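Local coordinates for large adhesion protein (Lap) involved in biofilm formation (Marinobacter hydrocarbonoclasticus, PDB 6XI3) that probably forms part of the repetitive extender region of a bacterial biofilm adhesin, in which calcium-bound Ig-like domains hold the chain extended toward its target, at residues L190-L195 and D218-D223; E295-D300 and A305-A310; I158-T161 and I167-A170. All blocks are in the same frame, centred on the assembly; numbering follows the deposited sequence.

Overall arrangement
Interaction 1 lies at a junction between successive Ig-like domains, where its residues D192, D218 and T220 bind a calcium ion; interactions 2 and 3 are edge hairpins of the domains on either side. Its centre is about 17 Å from that of interaction 2 and about 16 Å from that of interaction 3, and it touches both. G222 CA is 3.4 Å from D300 OD2, and L190 CD2 is 3.8 Å from V168 CG2. Interactions 2 and 3 do not meet: their centres are about 32 Å apart and their nearest atoms about 15 Å. The bound EDT is touched by D223 of interaction 1 and by residues 306-308 of interaction 2.

Interaction 1 (L190-L195 and D218-D223); sequences LVDGDL and DATAGD. With CA (calcium ion), chain D; EDT ({[-(bis-carboxymethyl-amino)-ethyl]-carboxymethyl-amino}-acetic acid), chain I; EDO (1,2-ethanediol), chain L.
The backbones of 190-195 and 218-223 come closest at D192 and D218, whose CA atoms are 5.0 Å apart, and from there the second segment runs on past the D192 carboxylate as an irregular linker. That carboxylate carries the contact, and its two oxygens do different work. OD2 of D192 binds the calcium ion at 2.4 Å and also accepts the backbone N-H of T220 through its syn lone pair (N to OD2 2.8 Å). OD1 of D192 takes the N-H of A219 at 2.9 Å, with the donor standing 40° out of the carboxylate plane. A water gives OD1 a second hydrogen bond and also meets T220 OG1. With two consecutive amides and the metal gripping it, the carboxylate has little freedom to rotate. Its CG sits beside the backbone N of D192 (chi1 -71°), which aims the group at the linker.

The calcium is the joint between consecutive beta-sandwich domains of this RTX adhesin. D192, in the loop before strand 193-202, belongs to one domain, D218 and T220 to the linker, and D246 OD2 and N302 OD1 to loops of the next. The bond from D218 OD1 to calcium is 2.4 Å and that from the carbonyl O of T220 is 2.2 Å; a water is also bound. D218 sends its CB away from 190-195, but with CG anti to the backbone N (chi1 -169°) OD1 still reaches the ion. Sharing the ion, D192 OD2 and D218 OD1 lie 3.4 Å apart, and its charge would be expected to offset their repulsion. Around the site, N136 OD1 accepts the N-H of D218, and a backbone hydrogen bond joins G193 to F217 at the start of strand 193-202.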
# COMPACT_ATOMS: atom_id res chain seq x y z
N LEU A 190 11.24 3.90 0.28
CA LEU A 190 10.05 3.41 -0.46
C LEU A 190 9.01 2.90 0.53
O LEU A 190 9.34 2.59 1.66
CB LEU A 190 10.46 2.34 -1.48
CG LEU A 190 11.52 2.77 -2.50
CD1 LEU A 190 11.84 1.62 -3.44
CD2 LEU A 190 11.10 3.98 -3.32
N VAL A 191 7.77 2.84 0.09
CA VAL A 191 6.64 2.26 0.88
C VAL A 191 6.34 0.85 0.37
O VAL A 191 6.78 0.51 -0.75
CB VAL A 191 5.42 3.19 0.84
CG1 VAL A 191 5.82 4.60 1.33
CG2 VAL A 191 4.76 3.25 -0.54
N ASP A 192 5.65 0.07 1.21
CA ASP A 192 5.30 -1.34 0.97
C ASP A 192 4.38 -1.46 -0.25
O ASP A 192 3.69 -0.49 -0.62
CB ASP A 192 4.74 -1.98 2.25
CG ASP A 192 5.79 -2.17 3.31
OD1 ASP A 192 7.00 -1.99 3.00
OD2 ASP A 192 5.42 -2.49 4.47
N GLY A 193 4.36 -2.65 -0.81
CA GLY A 193 3.54 -3.04 -1.97
C GLY A 193 4.45 -3.44 -3.11
O GLY A 193 5.60 -3.77 -2.86
N ASP A 194 3.93 -3.41 -4.33
CA ASP A 194 4.68 -3.85 -5.52
C ASP A 194 5.84 -2.87 -5.73
O ASP A 194 5.65 -1.68 -5.58
CB ASP A 194 3.77 -3.99 -6.73
CG ASP A 194 4.46 -4.74 -7.88
OD1 ASP A 194 5.00 -5.83 -7.63
OD2 ASP A 194 4.49 -4.22 -9.00
N LEU A 195 7.03 -3.37 -6.03
CA LEU A 195 8.22 -2.54 -6.36
C LEU A 195 8.52 -2.85 -7.82
O LEU A 195 8.56 -4.06 -8.17
CB LEU A 195 9.44 -2.99 -5.57
CG LEU A 195 9.66 -2.44 -4.18
CD1 LEU A 195 11.10 -2.76 -3.76
CD2 LEU A 195 9.39 -0.94 -4.12
N ASP A 218 7.55 -5.49 1.92
CA ASP A 218 6.73 -5.56 3.14
C ASP A 218 7.68 -5.38 4.31
O ASP A 218 7.91 -6.36 5.03
CB ASP A 218 5.90 -6.84 3.20
CG ASP A 218 4.86 -6.80 4.32
OD1 ASP A 218 4.84 -5.81 5.09
OD2 ASP A 218 4.08 -7.75 4.43
N ALA A 219 8.19 -4.17 4.49
CA ALA A 219 9.11 -3.80 5.59
C ALA A 219 8.33 -3.27 6.82
O ALA A 219 8.88 -3.30 7.94
CB ALA A 219 10.12 -2.81 5.09
N THR A 220 7.09 -2.82 6.64
CA THR A 220 6.30 -2.17 7.72
C THR A 220 5.04 -3.01 7.97
O THR A 220 4.29 -3.31 7.00
CB THR A 220 6.05 -0.69 7.41
OG1 THR A 220 7.28 -0.08 7.01
CG2 THR A 220 5.50 0.10 8.59
N ALA A 221 4.87 -3.41 9.22
CA ALA A 221 3.67 -4.08 9.74
C ALA A 221 2.51 -3.07 9.72
O ALA A 221 2.65 -2.03 10.33
CB ALA A 221 3.96 -4.57 11.15
N GLY A 222 1.41 -3.40 9.06
CA GLY A 222 0.19 -2.59 8.99
C GLY A 222 -0.48 -2.58 10.35
O GLY A 222 -0.38 -3.58 11.03
N ASP A 223 -1.05 -1.46 10.75
CA ASP A 223 -1.75 -1.37 12.05
C ASP A 223 -2.80 -0.26 11.95
O ASP A 223 -2.68 0.62 11.10
CB ASP A 223 -0.73 -1.12 13.16
CG ASP A 223 -1.28 -1.29 14.56
OD1 ASP A 223 -2.00 -2.29 14.82
OD2 ASP A 223 -1.04 -0.37 15.37
CA CA D . 3.51 -3.82 5.02
O20 EDT I . -4.62 -1.43 18.78
C5 EDT I . -3.69 -1.82 18.05
O19 EDT I . -2.57 -1.17 17.99
C4 EDT I . -3.88 -3.14 17.31
N3 EDT I . -4.89 -4.08 17.91
C2 EDT I . -4.73 -4.32 19.39
C1 EDT I . -3.33 -4.74 19.82
O18 EDT I . -2.73 -4.07 20.72
O17 EDT I . -2.83 -5.77 19.31
C6 EDT I . -4.83 -5.40 17.26
C7 EDT I . -5.60 -5.32 15.99
N8 EDT I . -6.21 -6.63 15.72
C9 EDT I . -7.61 -6.46 15.28
C10 EDT I . -8.43 -7.73 15.27
O16 EDT I . -9.62 -7.65 15.63
O15 EDT I . -7.92 -8.80 14.86
C11 EDT I . -5.42 -7.36 14.70
C12 EDT I . -5.78 -7.00 13.27
O13 EDT I . -5.86 -5.80 12.93
O14 EDT I . -5.96 -7.91 12.41
C1 EDO L . 8.91 4.46 5.03
O1 EDO L . 8.84 4.82 3.65
C2 EDO L . 10.07 3.61 5.43
O2 EDO L . 11.09 4.24 6.17
O HOH W 1 7.81 0.05 4.56
O HOH W 2 1.76 -4.96 6.12

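Interaction 2 (E295-D300 and A305-A310); sequences EATAQD and AVSDSA. With EDT ({[-(bis-carboxymethyl-amino)-ethyl]-carboxymethyl-amino}-acetic acid), chain I.
The side chain of T297 lies against that of S307 across a non-hydrogen-bonded antiparallel pair, where T297 OG1 and S307 OG share a hydrogen bond of 2.9 Å in which either could be the donor. Both hydroxyls are anti to their own carbonyl carbons (T297 chi1 -56°), and the methyl CG2 of T297 also lies 3.6 Å from S307 OG. On the same face the bent chain of E295 (off a staggered position at chi2, 135°) lays CG over the D308 carbonyl, 3.6 Å from its O; OE2 and that O, both acceptors, make no bond. On the opposite face, which D308 shares further along, V306 CG2 leans on A298, 4.3 Å from its CB, and A298 in turn packs on L224 of strand 223-232.

The backbone is that of a regular hairpin: the axes of 295-299 and 305-310 run antiparallel at 160°, 4.6 Å apart at their closest. Paired bonds join A296 with D308 and A298 with V306; that from V306 N to A298 O is 2.9 Å. Strand 305-314 is the outermost of its four-stranded sheet within the chain, and its outer edge gives the N-H of S307 to EDT O13 at 3.0 Å.

D308 OD2 accepts the amide of V226, while D300 OD1 accepts those of N302 and N304 in the hairpin turn. Since N302 is a calcium ligand and the D300 side chain is about 5 Å from the ion, D300 is placed as a second-shell residue and probably steadies the turn that presents N302 to the metal; its negative charge may add to the field felt by the calcium.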
# COMPACT_ATOMS: atom_id res chain seq x y z
N GLU A 295 -15.81 -0.03 16.04
CA GLU A 295 -14.78 -0.75 15.29
C GLU A 295 -14.41 0.05 14.05
O GLU A 295 -15.32 0.67 13.46
CB GLU A 295 -15.27 -2.13 14.90
CG GLU A 295 -14.27 -2.81 13.96
CD GLU A 295 -14.00 -4.25 14.32
OE1 GLU A 295 -14.86 -5.08 13.99
OE2 GLU A 295 -12.94 -4.52 14.95
N ALA A 296 -13.12 0.04 13.71
CA ALA A 296 -12.54 0.71 12.52
C ALA A 296 -11.69 -0.32 11.77
O ALA A 296 -10.96 -1.06 12.43
CB ALA A 296 -11.73 1.90 12.95
N THR A 297 -11.77 -0.33 10.44
CA THR A 297 -11.03 -1.24 9.55
C THR A 297 -10.56 -0.45 8.33
O THR A 297 -11.34 0.37 7.78
CB THR A 297 -11.92 -2.41 9.12
OG1 THR A 297 -12.42 -3.06 10.28
CG2 THR A 297 -11.21 -3.42 8.26
N ALA A 298 -9.33 -0.69 7.93
CA ALA A 298 -8.74 -0.17 6.69
C ALA A 298 -7.96 -1.31 6.05
O ALA A 298 -7.92 -2.41 6.64
CB ALA A 298 -7.86 1.01 7.00
N GLN A 299 -7.34 -1.03 4.92
CA GLN A 299 -6.52 -2.01 4.19
C GLN A 299 -5.10 -1.45 4.11
O GLN A 299 -4.94 -0.29 3.66
CB GLN A 299 -7.11 -2.28 2.80
CG GLN A 299 -6.21 -3.25 2.05
CD GLN A 299 -6.81 -3.94 0.85
OE1 GLN A 299 -6.45 -3.62 -0.28
NE2 GLN A 299 -7.64 -4.94 1.11
N ASP A 300 -4.10 -2.22 4.55
CA ASP A 300 -2.68 -1.77 4.53
C ASP A 300 -2.15 -1.94 3.11
O ASP A 300 -2.85 -2.41 2.26
CB ASP A 300 -1.85 -2.46 5.60
CG ASP A 300 -1.43 -3.90 5.38
OD1 ASP A 300 -1.57 -4.42 4.25
OD2 ASP A 300 -0.96 -4.50 6.37
N ALA A 305 -6.37 -6.38 5.96
CA ALA A 305 -7.31 -5.61 6.81
C ALA A 305 -6.63 -5.35 8.15
O ALA A 305 -6.12 -6.29 8.74
CB ALA A 305 -8.62 -6.34 6.97
N VAL A 306 -6.58 -4.11 8.59
CA VAL A 306 -6.09 -3.74 9.94
C VAL A 306 -7.26 -3.08 10.67
O VAL A 306 -7.98 -2.27 10.05
CB VAL A 306 -4.88 -2.82 9.87
CG1 VAL A 306 -3.66 -3.62 9.43
CG2 VAL A 306 -5.14 -1.63 8.96
N SER A 307 -7.42 -3.44 11.94
CA SER A 307 -8.64 -3.19 12.73
C SER A 307 -8.27 -2.77 14.14
O SER A 307 -7.19 -3.18 14.64
CB SER A 307 -9.50 -4.41 12.75
OG SER A 307 -10.24 -4.43 11.57
N ASP A 308 -9.20 -2.05 14.79
CA ASP A 308 -9.16 -1.79 16.24
C ASP A 308 -10.61 -1.61 16.68
O ASP A 308 -11.51 -1.40 15.83
CB ASP A 308 -8.22 -0.64 16.59
CG ASP A 308 -7.94 -0.50 18.08
OD1 ASP A 308 -8.07 -1.53 18.79
OD2 ASP A 308 -7.57 0.62 18.53
N SER A 309 -10.85 -1.69 17.97
CA SER A 309 -12.18 -1.41 18.55
C SER A 309 -11.98 -0.52 19.77
O SER A 309 -10.86 -0.48 20.28
CB SER A 309 -12.89 -2.67 18.87
OG SER A 309 -12.17 -3.38 19.85
N ALA A 310 -13.01 0.21 20.19
CA ALA A 310 -12.93 1.08 21.38
C ALA A 310 -14.32 1.15 22.03
O ALA A 310 -15.29 0.94 21.32
CB ALA A 310 -12.44 2.43 20.98
O20 EDT I . -4.62 -1.43 18.78
C5 EDT I . -3.69 -1.82 18.05
O19 EDT I . -2.57 -1.17 17.99
C4 EDT I . -3.88 -3.14 17.31
N3 EDT I . -4.89 -4.08 17.91
C2 EDT I . -4.73 -4.32 19.39
C1 EDT I . -3.33 -4.74 19.82
O18 EDT I . -2.73 -4.07 20.72
O17 EDT I . -2.83 -5.77 19.31
C6 EDT I . -4.83 -5.40 17.26
C7 EDT I . -5.60 -5.32 15.99
N8 EDT I . -6.21 -6.63 15.72
C9 EDT I . -7.61 -6.46 15.28
C10 EDT I . -8.43 -7.73 15.27
O16 EDT I . -9.62 -7.65 15.63
O15 EDT I . -7.92 -8.80 14.86
C11 EDT I . -5.42 -7.36 14.70
C12 EDT I . -5.78 -7.00 13.27
O13 EDT I . -5.86 -5.80 12.93
O14 EDT I . -5.96 -7.91 12.41

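Interaction 3 (I158-T161 and I167-A170); sequences ITMT and IVNA
I158 and A170 form a hydrogen-bonded antiparallel pair in which both backbone groups of each residue find their partners in the other. The N-H of I158 goes to A170 O at 2.9 Å, and the N-H of A170 returns to I158 O at 2.8 Å. Both donors are well tilted from the carbonyl planes, by 35° at A170 O. Two residues on, M160 and V168 repeat the exchange more squarely: M160 N lies 2.8 Å from V168 O and nearly along the C=O axis, while V168 N meets M160 O in the carbonyl plane. Some acceptors also receive a CH contact, such as M160 O from the CA of I167 at 3.2 Å.

These strands form a beta hairpin at one edge of a four-stranded antiparallel sheet in an Ig-like beta-sandwich, with 167-173 outermost and 155-161 next to it. The strand order follows from the bonding: T159 and T161, whose backbone polar groups turn away from 167-170, form backbone hydrogen bonds with E198 and T196 of strand 193-202 on the other side. Strand 155-161 is therefore bonded along both edges.

The residues I158, M160, V168 and A170 share the sandwich-interior face. M160 bends at chi3 (-79°) and brings its terminal CE alongside V168 CG1 at 3.7 Å, both side chains pointing the same way; V185 and V141 of the facing strands meet M160 from the core. On the other face, the side chains of I167 and T159 cross at a slant and touch through their CG2 methyls, 3.8 Å apart, and the CG1 branch of I167 runs beside T161 OG1. N169 turns its amide toward T159, but ND2 and OG1 stay 3.8 Å apart, too far for a hydrogen bond.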
# COMPACT_ATOMS: atom_id res chain seq x y z
N ILE A 158 19.48 2.55 -13.15
CA ILE A 158 18.47 1.75 -12.39
C ILE A 158 17.52 2.67 -11.65
O ILE A 158 17.98 3.63 -10.94
CB ILE A 158 19.12 0.72 -11.47
CG1 ILE A 158 19.89 -0.31 -12.29
CG2 ILE A 158 18.06 0.05 -10.59
CD1 ILE A 158 20.97 -1.02 -11.54
N THR A 159 16.24 2.34 -11.78
CA THR A 159 15.10 3.04 -11.15
C THR A 159 14.32 1.99 -10.37
O THR A 159 13.98 0.94 -10.96
CB THR A 159 14.25 3.72 -12.22
OG1 THR A 159 15.04 4.64 -12.97
CG2 THR A 159 13.11 4.52 -11.66
N MET A 160 13.98 2.29 -9.12
CA MET A 160 13.04 1.50 -8.31
C MET A 160 11.86 2.39 -7.91
O MET A 160 12.10 3.47 -7.38
CB MET A 160 13.76 0.92 -7.11
CG MET A 160 14.77 -0.09 -7.59
SD MET A 160 15.69 -0.86 -6.28
CE MET A 160 16.85 0.45 -5.95
N THR A 161 10.65 1.97 -8.27
CA THR A 161 9.42 2.78 -8.13
C THR A 161 8.46 1.98 -7.24
O THR A 161 8.32 0.76 -7.51
CB THR A 161 8.80 3.11 -9.50
OG1 THR A 161 9.77 3.79 -10.27
CG2 THR A 161 7.56 3.97 -9.39
N ILE A 167 10.64 7.10 -5.86
CA ILE A 167 11.70 6.56 -6.75
C ILE A 167 13.04 6.51 -5.99
O ILE A 167 13.40 7.46 -5.29
CB ILE A 167 11.78 7.39 -8.04
CG1 ILE A 167 10.48 7.27 -8.85
CG2 ILE A 167 13.01 6.99 -8.83
CD1 ILE A 167 10.53 7.88 -10.25
N VAL A 168 13.75 5.40 -6.13
CA VAL A 168 15.19 5.31 -5.78
C VAL A 168 15.96 5.13 -7.09
O VAL A 168 15.60 4.23 -7.87
CB VAL A 168 15.49 4.18 -4.80
CG1 VAL A 168 16.98 3.92 -4.74
CG2 VAL A 168 14.91 4.47 -3.42
N ASN A 169 16.97 5.98 -7.31
CA ASN A 169 17.88 5.90 -8.48
C ASN A 169 19.17 5.20 -8.06
O ASN A 169 19.62 5.32 -6.89
CB ASN A 169 18.12 7.28 -9.09
CG ASN A 169 16.84 7.91 -9.60
OD1 ASN A 169 16.37 8.92 -9.07
ND2 ASN A 169 16.27 7.34 -10.64
N ALA A 170 19.74 4.41 -8.95
CA ALA A 170 21.03 3.74 -8.69
C ALA A 170 21.74 3.54 -10.02
O ALA A 170 21.11 3.75 -11.06
CB ALA A 170 20.86 2.44 -7.94